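Local coordinates for flagellar hook-associated protein 3 (Bacillus cereus, PDB 5ZIY) that probably forms part of the junction between the flagellar hook and filament as a structural protein of the bacterial flagellum, at residues V120-N125 with F130-N135; D126-K131 with E191-I196. All coordinates share one frame; numbering follows the deposited sequence.

Contact 1. Residues V120-N125 with F130-N135; sequences VNWKLN and FKAFRN
Trp122 and Ala132 meet across two antiparallel strands, the methyl CB of Ala132 lying over one face of the indole, 3.6 Å from the centroid of its five-membered ring and 8° off the normal, a CH-pi contact. Phe133 comes to the same indole with its edge in an offset edge-to-face pair, planes 68° apart, its CE2 lying 3.8 Å from Trp122 NE1. On the far side of Ala132 along the strand, the Phe130 ring lies beside Trp122, Phe130 CE1 against Trp122 CB. Its chi1 of 72° sets CG between the backbone N and the carbonyl carbon, which brings the ring alongside Trp122 CB. Val120 completes this packed face by lying side by side with Phe133, CB to CB 3.9 Å. Trp122 and Phe130 are also turned to helix 8-60, where both touch Ser31.

The other face is looser and solvent-exposed. There Asn121 and Lys131 lie side by side, OD1 of Asn121 resting 3.4 Å from the aliphatic CG of Lys131, a van der Waals contact, while the lysine NZ makes a salt bridge to Asp119.

Backbone bonds fix the register. Trp122 and Phe130 exchange a reciprocal pair, and Val120 N donates to Phe133 O. Val120 O is gripped twice, by Ala132 N at 2.8 Å and by Phe133 N at 3.1 Å. One residue facing two, with the register slipping by one, defines a classic beta bulge in the two-stranded hairpin 120-123/129-133.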
ATOM      1  N   VAL A 120      -5.226  -7.875  -9.129  1.00 18.29           N
ATOM      2  CA  VAL A 120      -4.325  -8.855  -9.746  1.00 17.60           C
ATOM      3  C   VAL A 120      -3.817  -9.817  -8.639  1.00 16.62           C
ATOM      4  O   VAL A 120      -3.146  -9.391  -7.701  1.00 15.62           O
ATOM      5  CB  VAL A 120      -3.107  -8.192 -10.426  1.00 17.33           C
ATOM      6  CG1 VAL A 120      -2.091  -9.259 -10.865  1.00 15.23           C
ATOM      7  CG2 VAL A 120      -3.569  -7.315 -11.622  1.00 17.81           C
ATOM      8  N   ASN A 121      -4.164 -11.096  -8.792  1.00 16.95           N
ATOM      9  CA  ASN A 121      -3.767 -12.193  -7.927  1.00 16.55           C
ATOM     10  C   ASN A 121      -2.518 -12.864  -8.401  1.00 15.51           C
ATOM     11  O   ASN A 121      -2.334 -13.067  -9.586  1.00 15.92           O
ATOM     12  CB  ASN A 121      -4.839 -13.277  -7.859  1.00 18.44           C
ATOM     13  CG  ASN A 121      -5.966 -12.920  -6.895  1.00 24.80           C
ATOM     14  OD1 ASN A 121      -5.942 -11.860  -6.242  1.00 28.88           O
ATOM     15  ND2 ASN A 121      -6.936 -13.815  -6.771  1.00 28.09           N
ATOM     16  N   TRP A 122      -1.668 -13.211  -7.441  1.00 15.04           N
ATOM     17  CA  TRP A 122      -0.460 -14.012  -7.674  1.00 15.53           C
ATOM     18  C   TRP A 122      -0.662 -15.315  -6.858  1.00 17.41           C
ATOM     19  O   TRP A 122      -1.365 -15.338  -5.784  1.00 17.10           O
ATOM     20  CB  TRP A 122       0.767 -13.300  -7.111  1.00 14.46           C
ATOM     21  CG  TRP A 122       1.361 -12.325  -7.962  1.00 14.06           C
ATOM     22  CD1 TRP A 122       0.815 -11.744  -9.066  1.00 15.56           C
ATOM     23  CD2 TRP A 122       2.669 -11.776  -7.829  1.00 15.05           C
ATOM     24  NE1 TRP A 122       1.695 -10.865  -9.614  1.00 14.24           N
ATOM     25  CE2 TRP A 122       2.854 -10.880  -8.895  1.00 14.07           C
ATOM     26  CE3 TRP A 122       3.715 -11.990  -6.940  1.00 15.45           C
ATOM     27  CZ2 TRP A 122       4.011 -10.155  -9.066  1.00 14.32           C
ATOM     28  CZ3 TRP A 122       4.865 -11.286  -7.108  1.00 16.36           C
ATOM     29  CH2 TRP A 122       5.008 -10.367  -8.169  1.00 15.69           C
ATOM     30  N   LYS A 123      -0.080 -16.377  -7.376  1.00 16.71           N
ATOM     31  CA  LYS A 123      -0.315 -17.676  -6.824  1.00 19.01           C
ATOM     32  C   LYS A 123       0.999 -18.409  -6.677  1.00 18.99           C
ATOM     33  O   LYS A 123       1.715 -18.594  -7.622  1.00 20.23           O
ATOM     34  CB  LYS A 123      -1.258 -18.403  -7.745  1.00 20.18           C
ATOM     35  CG  LYS A 123      -1.508 -19.793  -7.383  1.00 22.08           C
ATOM     36  CD  LYS A 123      -2.549 -20.367  -8.301  1.00 24.81           C
ATOM     37  CE  LYS A 123      -2.462 -21.859  -8.318  1.00 28.56           C
ATOM     38  NZ  LYS A 123      -3.791 -22.463  -8.534  1.00 31.53           N
ATOM     39  N   LEU A 124       1.344 -18.767  -5.461  1.00 19.74           N
ATOM     40  CA  LEU A 124       2.565 -19.511  -5.209  1.00 20.77           C
ATOM     41  C   LEU A 124       2.535 -20.885  -5.876  1.00 21.26           C
ATOM     42  O   LEU A 124       1.461 -21.392  -6.196  1.00 20.61           O
ATOM     43  CB  LEU A 124       2.747 -19.699  -3.693  1.00 22.04           C
ATOM     44  CG  LEU A 124       3.513 -18.648  -2.912  1.00 23.02           C
ATOM     45  CD1 LEU A 124       3.286 -17.274  -3.475  1.00 23.05           C
ATOM     46  CD2 LEU A 124       3.212 -18.769  -1.372  1.00 23.12           C
ATOM     47  N   ASN A 125       3.724 -21.480  -6.042  1.00 21.75           N
ATOM     48  CA  ASN A 125       3.873 -22.816  -6.650  1.00 23.30           C
ATOM     49  C   ASN A 125       3.056 -23.888  -5.947  1.00 24.57           C
ATOM     50  O   ASN A 125       2.625 -24.823  -6.586  1.00 25.75           O
ATOM     51  CB  ASN A 125       5.335 -23.280  -6.632  1.00 24.17           C
ATOM     52  CG  ASN A 125       5.604 -24.431  -7.619  1.00 25.97           C
ATOM     53  OD1 ASN A 125       6.204 -25.466  -7.277  1.00 31.02           O
ATOM     54  ND2 ASN A 125       5.194 -24.234  -8.842  1.00 22.04           N
ATOM     55  N   PHE A 130      -2.675 -14.700  -3.191  1.00 17.13           N
ATOM     56  CA  PHE A 130      -2.945 -13.403  -2.562  1.00 17.08           C
ATOM     57  C   PHE A 130      -3.083 -12.315  -3.622  1.00 16.86           C
ATOM     58  O   PHE A 130      -2.706 -12.502  -4.778  1.00 15.28           O
ATOM     59  CB  PHE A 130      -1.851 -13.033  -1.587  1.00 17.05           C
ATOM     60  CG  PHE A 130      -0.561 -12.641  -2.242  1.00 15.88           C
ATOM     61  CD1 PHE A 130       0.286 -13.603  -2.760  1.00 16.80           C
ATOM     62  CD2 PHE A 130      -0.179 -11.316  -2.309  1.00 14.92           C
ATOM     63  CE1 PHE A 130       1.487 -13.225  -3.340  1.00 16.98           C
ATOM     64  CE2 PHE A 130       1.000 -10.948  -2.938  1.00 16.30           C
ATOM     65  CZ  PHE A 130       1.824 -11.905  -3.435  1.00 15.48           C
ATOM     66  N   LYS A 131      -3.639 -11.181  -3.207  1.00 17.63           N
ATOM     67  CA  LYS A 131      -3.792 -10.012  -4.064  1.00 17.48           C
ATOM     68  C   LYS A 131      -2.529  -9.239  -4.062  1.00 16.44           C
ATOM     69  O   LYS A 131      -2.151  -8.715  -3.029  1.00 18.14           O
ATOM     70  CB  LYS A 131      -4.912  -9.124  -3.552  1.00 19.02           C
ATOM     71  CG  LYS A 131      -6.263  -9.844  -3.496  1.00 22.41           C
ATOM     72  CD  LYS A 131      -7.153  -9.190  -2.475  1.00 27.35           C
ATOM     73  CE  LYS A 131      -8.572  -9.812  -2.427  1.00 32.68           C
ATOM     74  NZ  LYS A 131      -9.232  -9.514  -3.738  1.00 35.35           N
ATOM     75  N   ALA A 132      -1.852  -9.189  -5.206  1.00 15.71           N
ATOM     76  CA  ALA A 132      -0.589  -8.513  -5.340  1.00 13.75           C
ATOM     77  C   ALA A 132      -0.790  -7.044  -5.743  1.00 15.29           C
ATOM     78  O   ALA A 132      -0.041  -6.174  -5.268  1.00 13.95           O
ATOM     79  CB  ALA A 132       0.261  -9.202  -6.379  1.00 13.69           C
ATOM     80  N   PHE A 133      -1.726  -6.784  -6.684  1.00 15.27           N
ATOM     81  CA  PHE A 133      -2.002  -5.409  -7.159  1.00 15.89           C
ATOM     82  C   PHE A 133      -3.491  -5.170  -7.055  1.00 16.79           C
ATOM     83  O   PHE A 133      -4.284  -5.993  -7.510  1.00 17.53           O
ATOM     84  CB  PHE A 133      -1.492  -5.191  -8.580  1.00 16.53           C
ATOM     85  CG  PHE A 133      -0.049  -5.523  -8.734  1.00 16.49           C
ATOM     86  CD1 PHE A 133       0.909  -4.555  -8.532  1.00 15.14           C
ATOM     87  CD2 PHE A 133       0.352  -6.799  -9.067  1.00 15.37           C
ATOM     88  CE1 PHE A 133       2.238  -4.838  -8.648  1.00 16.21           C
ATOM     89  CE2 PHE A 133       1.733  -7.104  -9.192  1.00 17.77           C
ATOM     90  CZ  PHE A 133       2.668  -6.120  -8.966  1.00 15.68           C
ATOM     91  N   ARG A 134      -3.879  -4.107  -6.360  1.00 16.63           N
ATOM     92  CA  ARG A 134      -5.290  -3.981  -5.946  1.00 17.14           C
ATOM     93  C   ARG A 134      -5.853  -2.691  -6.407  1.00 16.87           C
ATOM     94  O   ARG A 134      -5.124  -1.743  -6.598  1.00 16.50           O
ATOM     95  CB  ARG A 134      -5.405  -4.072  -4.412  1.00 17.16           C
ATOM     96  CG  ARG A 134      -5.103  -5.436  -3.900  1.00 17.59           C
ATOM     97  CD  ARG A 134      -5.129  -5.518  -2.345  1.00 18.50           C
ATOM     98  NE  ARG A 134      -6.484  -5.547  -1.819  1.00 20.80           N
ATOM     99  CZ  ARG A 134      -6.797  -5.846  -0.558  1.00 20.75           C
ATOM    100  NH1 ARG A 134      -5.845  -6.105   0.318  1.00 21.01           N
ATOM    101  NH2 ARG A 134      -8.067  -5.868  -0.167  1.00 20.30           N
ATOM    102  N   ASN A 135      -7.151  -2.684  -6.648  1.00 18.24           N
ATOM    103  CA  ASN A 135      -7.922  -1.475  -6.905  1.00 18.25           C
ATOM    104  C   ASN A 135      -7.992  -0.705  -5.589  1.00 18.06           C
ATOM    105  O   ASN A 135      -8.653  -1.135  -4.693  1.00 16.33           O
ATOM    106  CB  ASN A 135      -9.323  -1.877  -7.392  1.00 19.42           C
ATOM    107  CG  ASN A 135     -10.276  -0.697  -7.567  1.00 21.82           C
ATOM    108  OD1 ASN A 135     -10.177   0.322  -6.874  1.00 18.24           O
ATOM    109  ND2 ASN A 135     -11.252  -0.858  -8.495  1.00 20.29           N
TER

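Contact 2. Residues D126-K131 with E191-I196; sequences DGYEFK and ETFKTI. With ZN (zinc ion), chain C; ZN (zinc ion), chain E.
Phe193 drives the edge of its ring toward the face of Tyr128, the two side chains crossing at about a right angle. The centroids are 5.2 Å apart and the planes meet at 64°, which identifies an edge-to-face pair. CE2 of Phe193 makes the closest approach, 3.6 Å from Tyr128 CG, so it sits over the rim of the tyrosine ring at its CB end and not over the middle. With CG anti to the backbone N (chi1 -178°), Tyr128 presents this face to the helix.

Asp126 approaches the same phenylalanine obliquely, OD2 lying 3.9 Å from CE1 with the carboxylate and ring planes 84° apart. Its other oxygen, OD1, accepts from Tyr128 N at 3.1 Å from above the carboxylate plane, closing an Asx turn, which ties the aspartate side chain to the backbone N of Tyr128.

Two zinc ions lie at the margins: one is bound by Glu129 OE2 at 2.2 Å, the other by Glu191 OE2 at 2.0 Å and a water. The aromatic pair joins the turn before strand 129-133 to helix 162-204, where Tyr128 also touches Thr189 and Met190, while Phe193 reaches across to Ile28 of helix 8-60.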
ATOM      1  N   ASP A 126       2.892 -23.753  -4.628  1.00 25.08           N
ATOM      2  CA  ASP A 126       2.116 -24.689  -3.816  1.00 27.26           C
ATOM      3  C   ASP A 126       0.619 -24.340  -3.704  1.00 26.76           C
ATOM      4  O   ASP A 126      -0.076 -24.904  -2.859  1.00 29.33           O
ATOM      5  CB  ASP A 126       2.712 -24.786  -2.379  1.00 28.17           C
ATOM      6  CG  ASP A 126       2.321 -23.600  -1.489  1.00 28.85           C
ATOM      7  OD1 ASP A 126       1.818 -22.601  -2.006  1.00 28.40           O
ATOM      8  OD2 ASP A 126       2.528 -23.643  -0.252  1.00 36.45           O
ATOM      9  N   GLY A 127       0.116 -23.403  -4.497  1.00 25.08           N
ATOM     10  CA  GLY A 127      -1.317 -23.089  -4.460  1.00 24.99           C
ATOM     11  C   GLY A 127      -1.763 -21.859  -3.688  1.00 23.71           C
ATOM     12  O   GLY A 127      -2.884 -21.385  -3.909  1.00 22.02           O
ATOM     13  N   TYR A 128      -0.908 -21.321  -2.802  1.00 21.89           N
ATOM     14  CA  TYR A 128      -1.308 -20.153  -1.997  1.00 21.24           C
ATOM     15  C   TYR A 128      -1.487 -18.893  -2.874  1.00 19.30           C
ATOM     16  O   TYR A 128      -0.595 -18.494  -3.593  1.00 18.22           O
ATOM     17  CB  TYR A 128      -0.310 -19.884  -0.863  1.00 20.89           C
ATOM     18  CG  TYR A 128      -0.694 -18.714   0.022  1.00 22.98           C
ATOM     19  CD1 TYR A 128      -1.633 -18.840   1.065  1.00 26.99           C
ATOM     20  CD2 TYR A 128      -0.119 -17.477  -0.181  1.00 24.13           C
ATOM     21  CE1 TYR A 128      -1.966 -17.725   1.894  1.00 28.41           C
ATOM     22  CE2 TYR A 128      -0.465 -16.371   0.609  1.00 27.17           C
ATOM     23  CZ  TYR A 128      -1.369 -16.491   1.631  1.00 29.52           C
ATOM     24  OH  TYR A 128      -1.652 -15.322   2.355  1.00 34.69           O
ATOM     25  N   GLU A 129      -2.635 -18.264  -2.757  1.00 19.57           N
ATOM     26  CA  GLU A 129      -2.967 -17.073  -3.518  1.00 19.27           C
ATOM     27  C   GLU A 129      -3.144 -15.827  -2.690  1.00 18.10           C
ATOM     28  O   GLU A 129      -3.688 -15.878  -1.645  1.00 19.08           O
ATOM     29  CB  GLU A 129      -4.301 -17.293  -4.219  1.00 21.42           C
ATOM     30  CG  GLU A 129      -4.274 -18.415  -5.167  1.00 24.82           C
ATOM     31  CD  GLU A 129      -5.519 -18.419  -5.999  1.00 30.67           C
ATOM     32  OE1 GLU A 129      -6.632 -18.433  -5.392  1.00 30.12           O
ATOM     33  OE2 GLU A 129      -5.369 -18.368  -7.241  1.00 31.48           O
ATOM     34  N   PHE A 130      -2.675 -14.700  -3.191  1.00 17.13           N
ATOM     35  CA  PHE A 130      -2.945 -13.403  -2.562  1.00 17.08           C
ATOM     36  C   PHE A 130      -3.083 -12.315  -3.622  1.00 16.86           C
ATOM     37  O   PHE A 130      -2.706 -12.502  -4.778  1.00 15.28           O
ATOM     38  CB  PHE A 130      -1.851 -13.033  -1.587  1.00 17.05           C
ATOM     39  CG  PHE A 130      -0.561 -12.641  -2.242  1.00 15.88           C
ATOM     40  CD1 PHE A 130       0.286 -13.603  -2.760  1.00 16.80           C
ATOM     41  CD2 PHE A 130      -0.179 -11.316  -2.309  1.00 14.92           C
ATOM     42  CE1 PHE A 130       1.487 -13.225  -3.340  1.00 16.98           C
ATOM     43  CE2 PHE A 130       1.000 -10.948  -2.938  1.00 16.30           C
ATOM     44  CZ  PHE A 130       1.824 -11.905  -3.435  1.00 15.48           C
ATOM     45  N   LYS A 131      -3.639 -11.181  -3.207  1.00 17.63           N
ATOM     46  CA  LYS A 131      -3.792 -10.012  -4.064  1.00 17.48           C
ATOM     47  C   LYS A 131      -2.529  -9.239  -4.062  1.00 16.44           C
ATOM     48  O   LYS A 131      -2.151  -8.715  -3.029  1.00 18.14           O
ATOM     49  CB  LYS A 131      -4.912  -9.124  -3.552  1.00 19.02           C
ATOM     50  CG  LYS A 131      -6.263  -9.844  -3.496  1.00 22.41           C
ATOM     51  CD  LYS A 131      -7.153  -9.190  -2.475  1.00 27.35           C
ATOM     52  CE  LYS A 131      -8.572  -9.812  -2.427  1.00 32.68           C
ATOM     53  NZ  LYS A 131      -9.232  -9.514  -3.738  1.00 35.35           N
ATOM     54  N   GLU A 191       6.778 -15.201   5.249  1.00 22.55           N
ATOM     55  CA  GLU A 191       8.002 -15.482   6.015  1.00 23.07           C
ATOM     56  C   GLU A 191       7.964 -16.877   6.665  1.00 23.25           C
ATOM     57  O   GLU A 191       9.006 -17.525   6.840  1.00 23.78           O
ATOM     58  CB  GLU A 191       8.219 -14.381   7.082  1.00 25.38           C
ATOM     59  CG  GLU A 191       8.585 -12.997   6.519  1.00 25.34           C
ATOM     60  CD  GLU A 191      10.051 -12.863   6.130  1.00 27.33           C
ATOM     61  OE1 GLU A 191      10.715 -13.908   5.909  1.00 28.42           O
ATOM     62  OE2 GLU A 191      10.557 -11.710   6.062  1.00 25.81           O
ATOM     63  N   THR A 192       6.776 -17.310   7.082  1.00 22.98           N
ATOM     64  CA  THR A 192       6.603 -18.668   7.596  1.00 24.28           C
ATOM     65  C   THR A 192       6.796 -19.672   6.463  1.00 22.97           C
ATOM     66  O   THR A 192       7.463 -20.684   6.655  1.00 23.90           O
ATOM     67  CB  THR A 192       5.211 -18.892   8.246  1.00 25.97           C
ATOM     68  OG1 THR A 192       4.948 -17.856   9.186  1.00 27.87           O
ATOM     69  CG2 THR A 192       5.119 -20.215   8.945  1.00 28.71           C
ATOM     70  N   PHE A 193       6.231 -19.388   5.293  1.00 21.63           N
ATOM     71  CA  PHE A 193       6.411 -20.285   4.138  1.00 21.55           C
ATOM     72  C   PHE A 193       7.925 -20.461   3.866  1.00 21.23           C
ATOM     73  O   PHE A 193       8.368 -21.588   3.712  1.00 22.01           O
ATOM     74  CB  PHE A 193       5.676 -19.813   2.867  1.00 21.94           C
ATOM     75  CG  PHE A 193       4.185 -20.146   2.825  1.00 23.06           C
ATOM     76  CD1 PHE A 193       3.710 -21.399   3.169  1.00 26.25           C
ATOM     77  CD2 PHE A 193       3.279 -19.208   2.391  1.00 23.99           C
ATOM     78  CE1 PHE A 193       2.368 -21.684   3.109  1.00 28.62           C
ATOM     79  CE2 PHE A 193       1.917 -19.497   2.327  1.00 26.66           C
ATOM     80  CZ  PHE A 193       1.467 -20.724   2.707  1.00 27.77           C
ATOM     81  N   LYS A 194       8.691 -19.358   3.850  1.00 20.66           N
ATOM     82  CA  LYS A 194      10.155 -19.401   3.620  1.00 21.38           C
ATOM     83  C   LYS A 194      10.881 -20.317   4.601  1.00 22.68           C
ATOM     84  O   LYS A 194      11.696 -21.125   4.200  1.00 23.42           O
ATOM     85  CB  LYS A 194      10.765 -17.991   3.708  1.00 21.68           C
ATOM     86  CG  LYS A 194      12.129 -17.871   3.037  1.00 23.32           C
ATOM     87  CD  LYS A 194      12.656 -16.439   3.095  1.00 24.51           C
ATOM     88  CE  LYS A 194      14.130 -16.397   2.717  1.00 28.72           C
ATOM     89  NZ  LYS A 194      14.694 -15.042   2.941  1.00 31.45           N
ATOM     90  N   THR A 195      10.538 -20.190   5.883  1.00 23.47           N
ATOM     91  CA  THR A 195      11.177 -20.942   6.964  1.00 25.61           C
ATOM     92  C   THR A 195      10.839 -22.410   6.845  1.00 26.11           C
ATOM     93  O   THR A 195      11.733 -23.235   6.911  1.00 27.15           O
ATOM     94  CB  THR A 195      10.766 -20.432   8.370  1.00 27.51           C
ATOM     95  OG1 THR A 195      11.011 -19.037   8.444  1.00 27.45           O
ATOM     96  CG2 THR A 195      11.626 -21.129   9.479  1.00 30.86           C
ATOM     97  N   ILE A 196       9.571 -22.718   6.573  1.00 26.22           N
ATOM     98  CA  ILE A 196       9.144 -24.091   6.277  1.00 27.58           C
ATOM     99  C   ILE A 196       9.944 -24.661   5.082  1.00 27.35           C
ATOM    100  O   ILE A 196      10.520 -25.745   5.195  1.00 28.72           O
ATOM    101  CB  ILE A 196       7.614 -24.191   5.973  1.00 28.02           C
ATOM    102  CG1 ILE A 196       6.778 -23.876   7.224  1.00 30.04           C
ATOM    103  CG2 ILE A 196       7.273 -25.590   5.513  1.00 30.41           C
ATOM    104  CD1 ILE A 196       5.250 -23.628   6.941  1.00 29.20           C
TER
HETATM  105 ZN    ZN C 301      -7.243 -19.081  -8.056  1.00 38.19          ZN
HETATM  106 ZN    ZN E 303      12.220 -11.742   4.932  1.00 39.33          ZN
HETATM  107  O   HOH W   1      13.866 -12.588   6.533  1.00 21.03           O

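Contacts 1 and 2 have centres 12 Å apart, and their segments overlap at Phe130 and Lys131, which touch across contact 1 but not across contact 2. In contact 1 strand 129-133 pairs with 120-123; in contact 2 the turn leading into it meets helix 162-204. Leu124 bridges them, its CD2 3.8 Å from Phe193 CD2, while Met190 touches Leu124, Tyr128 and Phe130, so side chains from both contacts pack on Met190 of helix 162-204. Near the zinc held by Glu129, Lys123 CD lies 3.6 Å from Glu129 OE2, and the Asn121 side chain is about 5 Å from that same zinc. Contact 1 is partly buried, whereas contact 2 is a smaller surface contact.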